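Local atomic coordinates of transcriptional regulator, ROK family (Vibrio cholerae O1 biovar eltor, PDB entry 1Z05), a protein that probably binds DNA as a zinc-containing transcriptional regulator of carbohydrate metabolism, related to Mlc of Escherichia coli. Residues A295-V300 / E321-A326; T135-H140 / L148-F153; G42-L47 / A68-I73. One frame throughout, in Å; residues are numbered along the deposited sequence. Where two conformers were deposited one is given.

How the contacts relate
Along the chain contact 3 comes first, then contact 2, then contact 1. Contact 3 joins two helices of the probable DNA-binding part, whereas contacts 1 and 2 both lie in the ROK family region. Contact 2 sets a helix against the edge strand 131-138 of the first five-stranded sheet; contact 1 pairs two helices between strands 255-256 and 360-364 of the second. Centres of contacts 1 and 2 are about 32 Å apart, of 2 and 3 about 40 Å, of 1 and 3 about 53 Å. The three thus lie in separate parts, one probably DNA-binding and two the sheet-based halves of the ROK region; none touches another, contacts 1 and 2 being about 11 Å apart at their nearest atoms.

Contact 1: A295-V300 / E321-A326; sequences AIRDQV and EDICAA
Ile323 reaches across to Ile296, Arg297 and Val300, and its terminal methyl CD1 is the atom that makes the closest approach in each case. Of the 143 Å² buried between the segments, 82 Å² belongs to Ile323 alone, so one side chain from helix 320-328 meets a patch of three residues on helix 293-305. Its conformation explains the reach: CG1 lies anti to the carbonyl carbon (chi1 -59°) and the chain then runs on nearly extended (chi2 159°), which carries CD1 away from its own helix and onto helix 293-305. The extended arm spans much of the separation between the local axes, which approach to 11.0 Å and cross at 62°.

The tightest meeting is with Val300, whose CG2 lies 3.8 Å from Ile323 CD1 and 4.0 Å from Ile323 CG1; the two side chains run past one another in opposite directions. In Ile296 the methyl branch CG2 does the touching, at 4.0 Å from Ile323 CD1, while its longer arm turns away. Ile296 was modelled in two conformers, so its share is less certain. Arg297 contributes only its aliphatic root, CG lying 4.2 Å from Ile323 CD1; its NH2 makes a weak hydrogen bond to Gln294 OE1. This is an apolar helix-helix crossing away from the zinc site, in the helical region between strands 255-256 and 360-364 of the second sheet, with Ile323 as the single projecting residue.

Neighbouring elements add to the patch. Ile320, at the start of helix 320-328, also packs on Ile296 and Arg297, and Ile318 in the preceding loop touches Ile323. Ile296 further rests on Val337 and Leu341 of the long helix 332-356, which Ala326 meets through Ala334, so both short helices lean on the same longer one.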
# COMPACT_ATOMS: atom_id res chain seq x y z
N ALA A 295 13.78 18.77 -18.99
CA ALA A 295 12.78 19.82 -19.15
C ALA A 295 13.20 21.14 -18.48
O ALA A 295 12.92 22.21 -19.01
CB ALA A 295 11.41 19.35 -18.61
N ILE A 296 13.85 21.04 -17.33
CA ILE A 296 14.35 22.23 -16.62
C ILE A 296 15.46 22.91 -17.43
O ILE A 296 15.41 24.13 -17.66
CB ILE A 296 14.83 21.87 -15.19
CG1 ILE A 296 13.66 21.38 -14.32
CG2 ILE A 296 15.55 23.06 -14.53
CD1 ILE A 296 12.47 22.34 -14.25
N ARG A 297 16.44 22.13 -17.86
CA ARG A 297 17.54 22.63 -18.71
C ARG A 297 17.01 23.27 -20.00
O ARG A 297 17.46 24.35 -20.40
CB ARG A 297 18.54 21.53 -19.05
CG ARG A 297 19.29 20.97 -17.84
CD ARG A 297 20.45 20.04 -18.24
NE ARG A 297 20.06 19.01 -19.21
CZ ARG A 297 19.84 17.73 -18.92
NH1 ARG A 297 19.96 17.28 -17.68
NH2 ARG A 297 19.50 16.89 -19.89
N ASP A 298 16.04 22.61 -20.62
CA ASP A 298 15.38 23.14 -21.82
C ASP A 298 14.64 24.46 -21.58
O ASP A 298 14.59 25.30 -22.47
CB ASP A 298 14.40 22.11 -22.40
CG ASP A 298 15.10 20.97 -23.13
OD1 ASP A 298 16.35 20.98 -23.26
OD2 ASP A 298 14.39 20.04 -23.58
N GLN A 299 14.05 24.63 -20.40
CA GLN A 299 13.34 25.86 -20.05
C GLN A 299 14.32 27.03 -19.95
O GLN A 299 14.07 28.10 -20.49
CB GLN A 299 12.61 25.71 -18.71
CG GLN A 299 11.23 25.09 -18.82
CD GLN A 299 10.66 24.72 -17.46
OE1 GLN A 299 10.73 25.51 -16.51
NE2 GLN A 299 10.10 23.52 -17.36
N VAL A 300 15.42 26.79 -19.25
CA VAL A 300 16.49 27.76 -19.08
C VAL A 300 17.03 28.16 -20.46
O VAL A 300 17.12 29.35 -20.77
CB VAL A 300 17.61 27.19 -18.16
CG1 VAL A 300 18.86 28.08 -18.18
CG2 VAL A 300 17.09 27.02 -16.75
N GLU A 321 23.17 21.39 -11.81
CA GLU A 321 24.08 21.95 -10.81
C GLU A 321 24.33 23.44 -11.05
O GLU A 321 24.31 24.22 -10.10
CB GLU A 321 25.41 21.19 -10.79
CG GLU A 321 25.36 19.81 -10.14
CD GLU A 321 24.84 18.71 -11.06
OE1 GLU A 321 24.46 19.00 -12.22
OE2 GLU A 321 24.80 17.54 -10.63
N ASP A 322 24.56 23.82 -12.30
CA ASP A 322 24.77 25.23 -12.68
C ASP A 322 23.54 26.09 -12.38
O ASP A 322 23.66 27.20 -11.88
CB ASP A 322 25.10 25.36 -14.17
CG ASP A 322 26.37 24.64 -14.56
OD1 ASP A 322 27.09 24.13 -13.68
OD2 ASP A 322 26.64 24.57 -15.78
N ILE A 323 22.36 25.57 -12.72
CA ILE A 323 21.09 26.26 -12.46
C ILE A 323 20.88 26.46 -10.96
O ILE A 323 20.50 27.55 -10.52
CB ILE A 323 19.88 25.52 -13.10
CG1 ILE A 323 20.06 25.41 -14.62
CG2 ILE A 323 18.57 26.26 -12.80
CD1 ILE A 323 19.24 24.31 -15.28
N CYS A 324 21.13 25.41 -10.18
CA CYS A 324 20.98 25.44 -8.73
C CYS A 324 21.95 26.40 -8.06
O CYS A 324 21.59 27.06 -7.09
CB CYS A 324 21.13 24.05 -8.13
SG CYS A 324 19.71 23.01 -8.43
N ALA A 325 23.17 26.47 -8.58
CA ALA A 325 24.20 27.37 -8.07
C ALA A 325 23.89 28.82 -8.42
O ALA A 325 24.20 29.73 -7.65
CB ALA A 325 25.57 26.97 -8.60
N ALA A 326 23.29 29.03 -9.59
CA ALA A 326 22.87 30.37 -10.00
C ALA A 326 21.70 30.86 -9.15
O ALA A 326 21.71 32.00 -8.68
CB ALA A 326 22.52 30.39 -11.48

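Contact 2: T135-H140 / L148-F153; sequences TKIDIH and LARLLF
Arg150 spans the gap from helix 144-161 to Ile137, Asp138 and Ile139, and accounts for 84 Å² of the 154 Å² buried here. Its CG stands anti to the backbone N (chi1 178°), and a bend at chi2 (65°) sends the chain across the C-terminal end of the strand, bringing the guanidinium beside Asp138 O and Ile139.

Van der Waals contacts of isoleucine methyls with the arginine form one group. Ile139 CD1 sits over the centre of one guanidinium face, 3.7 Å above its plane, and is also 3.8 Å from Arg150 CG, covering charged group and chain root alike. Ile137 CG2 approaches obliquely, 3.5 Å from Arg150 NH2.

Polar contacts surround the same guanidinium. Asp138 O lies 3.2 Å from Arg150 NH2, oblique to the plane. At the edge, in plane, Arg150 NH1 donates to a water at 2.7 Å, and that water also accepts from the backbone His140 N at 3.2 Å. The water hydrogen-bonds His140 ND1 too, at 2.8 Å, though two conformers were deposited for this histidine, so its part is less certain.

The ionic part comes from outside the two segments: Arg150 NE forms a salt bridge with Glu154 OE2 and NH1 another with Glu141 OE2. Two carboxylates and a water thus restrain the guanidinium's rotation, and the acidic pair would be expected to stabilise its charge.

Here strand 131-138, at the edge of the first sheet, passes through a short loop into the helix, consistent with the third strand and first helix of an ASKHA-type core, given the strand order 3-2-1-4-5. Strand 119-126 flanks it antiparallel, with Ile137 on Ile122 and Ile139 on Leu120, while Leu151 and Leu152 pack the helix against Ile204 of helix 200-208.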
# COMPACT_ATOMS: atom_id res chain seq x y z
N THR A 135 33.52 0.28 -6.00
CA THR A 135 34.10 0.52 -7.31
C THR A 135 32.99 0.80 -8.30
O THR A 135 31.93 0.17 -8.25
CB THR A 135 34.94 -0.68 -7.80
OG1 THR A 135 34.15 -1.88 -7.74
CG2 THR A 135 36.18 -0.85 -6.94
N LYS A 136 33.25 1.75 -9.18
CA LYS A 136 32.34 2.08 -10.26
C LYS A 136 33.00 1.67 -11.57
O LYS A 136 34.14 2.05 -11.85
CB LYS A 136 32.03 3.58 -10.24
CG LYS A 136 30.93 4.02 -11.20
CD LYS A 136 30.67 5.51 -11.06
CE LYS A 136 29.67 6.00 -12.09
NZ LYS A 136 29.52 7.49 -12.08
N ILE A 137 32.27 0.89 -12.36
CA ILE A 137 32.77 0.30 -13.60
C ILE A 137 31.90 0.80 -14.74
O ILE A 137 30.68 0.61 -14.73
CB ILE A 137 32.69 -1.25 -13.54
CG1 ILE A 137 33.47 -1.79 -12.33
CG2 ILE A 137 33.20 -1.89 -14.83
CD1 ILE A 137 32.71 -2.86 -11.52
N ASP A 138 32.52 1.44 -15.73
CA ASP A 138 31.80 1.88 -16.92
C ASP A 138 31.39 0.70 -17.80
O ASP A 138 32.19 -0.21 -18.04
CB ASP A 138 32.60 2.92 -17.71
CG ASP A 138 32.50 4.32 -17.10
OD1 ASP A 138 31.51 4.61 -16.39
OD2 ASP A 138 33.42 5.14 -17.33
N ILE A 139 30.15 0.73 -18.26
CA ILE A 139 29.51 -0.37 -18.97
C ILE A 139 29.00 0.17 -20.30
O ILE A 139 28.15 1.06 -20.31
CB ILE A 139 28.31 -0.95 -18.13
CG1 ILE A 139 28.77 -1.46 -16.76
CG2 ILE A 139 27.55 -2.03 -18.89
CD1 ILE A 139 29.92 -2.47 -16.80
N HIS A 140 29.51 -0.36 -21.40
CA HIS A 140 29.09 0.12 -22.72
C HIS A 140 28.21 -0.89 -23.46
O HIS A 140 27.85 -0.69 -24.62
CB HIS A 140 30.31 0.56 -23.54
CG HIS A 140 31.19 1.53 -22.82
ND1 HIS A 140 32.44 1.19 -22.34
CD2 HIS A 140 30.99 2.82 -22.45
CE1 HIS A 140 32.98 2.23 -21.74
NE2 HIS A 140 32.12 3.23 -21.79
N LEU A 148 24.15 -8.82 -19.01
CA LEU A 148 24.21 -9.87 -17.99
C LEU A 148 25.58 -10.56 -17.97
O LEU A 148 26.15 -10.77 -16.89
CB LEU A 148 23.09 -10.89 -18.19
CG LEU A 148 23.11 -12.11 -17.25
CD1 LEU A 148 22.74 -11.71 -15.81
CD2 LEU A 148 22.20 -13.20 -17.78
N ALA A 149 26.10 -10.89 -19.15
CA ALA A 149 27.43 -11.51 -19.26
C ALA A 149 28.51 -10.64 -18.61
O ALA A 149 29.37 -11.16 -17.90
CB ALA A 149 27.77 -11.81 -20.72
N ARG A 150 28.46 -9.34 -18.85
CA ARG A 150 29.41 -8.38 -18.29
C ARG A 150 29.31 -8.27 -16.78
O ARG A 150 30.32 -8.23 -16.08
CB ARG A 150 29.20 -7.00 -18.94
CG ARG A 150 30.13 -5.89 -18.40
CD ARG A 150 31.61 -6.16 -18.73
NE ARG A 150 32.47 -5.14 -18.15
CZ ARG A 150 32.75 -3.97 -18.73
NH1 ARG A 150 32.23 -3.67 -19.91
NH2 ARG A 150 33.54 -3.10 -18.12
N LEU A 151 28.07 -8.22 -16.28
CA LEU A 151 27.82 -8.09 -14.85
C LEU A 151 28.33 -9.30 -14.04
O LEU A 151 28.90 -9.12 -12.97
CB LEU A 151 26.32 -7.83 -14.60
CG LEU A 151 25.77 -7.64 -13.20
CD1 LEU A 151 24.61 -6.64 -13.24
CD2 LEU A 151 25.32 -8.98 -12.62
N LEU A 152 28.13 -10.50 -14.57
CA LEU A 152 28.61 -11.72 -13.91
C LEU A 152 30.14 -11.78 -13.94
O LEU A 152 30.77 -12.15 -12.96
CB LEU A 152 27.98 -12.98 -14.55
CG LEU A 152 26.44 -13.07 -14.47
CD1 LEU A 152 25.88 -14.23 -15.30
CD2 LEU A 152 25.92 -13.14 -13.03
N PHE A 153 30.73 -11.38 -15.07
CA PHE A 153 32.19 -11.28 -15.19
C PHE A 153 32.75 -10.31 -14.16
O PHE A 153 33.80 -10.56 -13.57
CB PHE A 153 32.57 -10.83 -16.60
CG PHE A 153 32.72 -11.96 -17.60
CD1 PHE A 153 31.99 -13.14 -17.48
CD2 PHE A 153 33.57 -11.82 -18.70
CE1 PHE A 153 32.11 -14.17 -18.42
CE2 PHE A 153 33.71 -12.84 -19.65
CZ PHE A 153 32.98 -14.02 -19.51
O HOH W 1 32.49 -1.55 -21.60

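Contact 3: G42-L47 / A68-I73; sequences GRVYKL and ASITKI
Val44 is the hub of this contact: it buries 69 Å² of the 132 Å² shared by the segments and, on helix 35-51, faces Ile70 and Ile73 of helix 67-79. Its CG2 meets both isoleucines, while CG1 and CB meet Ile73 alone. CG1 is anti to the backbone N (chi1 167°), which sets CG2 beside that N and toward Ile70, where Val44 CG2 comes within 3.9 Å of Ile70 CD1.

Ile73 buries 35 Å² and engages Val44 with both of its branches. The short one is the nearer: Ile73 CG2 lies 3.9 Å from Val44 CB and 4.0 Å from Val44 CG1. The long one places Ile73 CD1 4.1 Å from Val44 CG2, so both isoleucine branches lie against the valine.

Helices 35-51, 56-63 and 67-79, followed by strands 83-86 and 99-103, are consistent with a winged helix-turn-helix, as in Mlc; helix 67-79 would then be the probable recognition helix, and this contact fastens it to the first helix of the domain.

Ile70, with 27 Å² buried, reaches in by its far end: its first bond from the backbone points past the partner helix, yet the chain bends (chi2 -56°) and brings CD1 nearer. Leu65, in the turn between helices 56-63 and 67-79, packs on both Val44 and Ile70, and Ser63 also touches Ile70.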
# COMPACT_ATOMS: atom_id res chain seq x y z
N GLY A 42 13.33 -13.43 12.73
CA GLY A 42 13.52 -12.02 12.38
C GLY A 42 13.09 -11.05 13.48
O GLY A 42 13.80 -10.10 13.78
N ARG A 43 11.93 -11.30 14.08
CA ARG A 43 11.44 -10.48 15.19
C ARG A 43 12.43 -10.44 16.36
O ARG A 43 12.71 -9.37 16.91
CB ARG A 43 10.07 -10.98 15.66
CG ARG A 43 8.95 -10.69 14.67
CD ARG A 43 7.58 -11.14 15.19
NE ARG A 43 7.10 -10.28 16.27
CZ ARG A 43 6.79 -10.70 17.50
NH1 ARG A 43 6.89 -11.99 17.82
NH2 ARG A 43 6.37 -9.83 18.41
N VAL A 44 12.94 -11.61 16.73
CA VAL A 44 13.91 -11.72 17.83
C VAL A 44 15.24 -11.03 17.47
O VAL A 44 15.80 -10.29 18.28
CB VAL A 44 14.14 -13.19 18.24
CG1 VAL A 44 15.38 -13.33 19.15
CG2 VAL A 44 12.91 -13.73 18.94
N TYR A 45 15.72 -11.27 16.26
CA TYR A 45 16.97 -10.66 15.79
C TYR A 45 16.90 -9.12 15.75
O TYR A 45 17.86 -8.43 16.12
CB TYR A 45 17.33 -11.21 14.42
CG TYR A 45 18.60 -10.66 13.86
CD1 TYR A 45 19.83 -11.25 14.16
CD2 TYR A 45 18.59 -9.52 13.04
CE1 TYR A 45 21.03 -10.73 13.65
CE2 TYR A 45 19.78 -9.00 12.53
CZ TYR A 45 20.99 -9.61 12.84
OH TYR A 45 22.17 -9.11 12.32
N LYS A 46 15.76 -8.60 15.29
CA LYS A 46 15.53 -7.14 15.29
C LYS A 46 15.56 -6.54 16.70
O LYS A 46 16.14 -5.48 16.91
CB LYS A 46 14.22 -6.79 14.57
CG LYS A 46 14.00 -5.28 14.40
CD LYS A 46 12.64 -4.98 13.78
CE LYS A 46 12.40 -3.49 13.65
NZ LYS A 46 11.14 -3.25 12.89
N LEU A 47 14.93 -7.23 17.65
CA LEU A 47 15.00 -6.80 19.06
C LEU A 47 16.44 -6.75 19.58
O LEU A 47 16.85 -5.76 20.20
CB LEU A 47 14.13 -7.70 19.94
CG LEU A 47 12.63 -7.42 19.93
CD1 LEU A 47 11.88 -8.51 20.70
CD2 LEU A 47 12.30 -6.04 20.51
N ALA A 68 10.64 -21.21 25.82
CA ALA A 68 10.99 -22.35 24.97
C ALA A 68 11.26 -21.93 23.52
O ALA A 68 12.20 -22.42 22.89
CB ALA A 68 9.90 -23.44 25.04
N SER A 69 10.42 -21.03 23.00
CA SER A 69 10.58 -20.52 21.64
C SER A 69 11.80 -19.62 21.56
O SER A 69 12.57 -19.71 20.61
CB SER A 69 9.34 -19.75 21.20
OG SER A 69 8.18 -20.55 21.29
N ILE A 70 11.96 -18.74 22.56
CA ILE A 70 13.12 -17.85 22.63
C ILE A 70 14.41 -18.68 22.65
O ILE A 70 15.35 -18.38 21.93
CB ILE A 70 13.05 -16.88 23.86
CG1 ILE A 70 11.89 -15.89 23.73
CG2 ILE A 70 14.38 -16.12 24.07
CD1 ILE A 70 11.89 -15.05 22.46
N THR A 71 14.42 -19.74 23.44
CA THR A 71 15.58 -20.63 23.54
C THR A 71 15.95 -21.25 22.18
O THR A 71 17.11 -21.17 21.76
CB THR A 71 15.35 -21.70 24.62
OG1 THR A 71 15.27 -21.06 25.89
CG2 THR A 71 16.47 -22.75 24.64
N LYS A 72 14.96 -21.83 21.50
CA LYS A 72 15.17 -22.45 20.19
C LYS A 72 15.67 -21.45 19.14
O LYS A 72 16.60 -21.76 18.41
CB LYS A 72 13.89 -23.15 19.70
CG LYS A 72 13.58 -24.45 20.43
CD LYS A 72 12.48 -25.27 19.75
CE LYS A 72 11.10 -24.68 20.01
NZ LYS A 72 10.01 -25.68 19.77
N ILE A 73 15.06 -20.27 19.09
CA ILE A 73 15.48 -19.23 18.15
C ILE A 73 16.90 -18.73 18.43
O ILE A 73 17.73 -18.67 17.51
CB ILE A 73 14.49 -18.02 18.12
CG1 ILE A 73 13.14 -18.46 17.52
CG2 ILE A 73 15.08 -16.87 17.31
CD1 ILE A 73 11.95 -17.60 17.93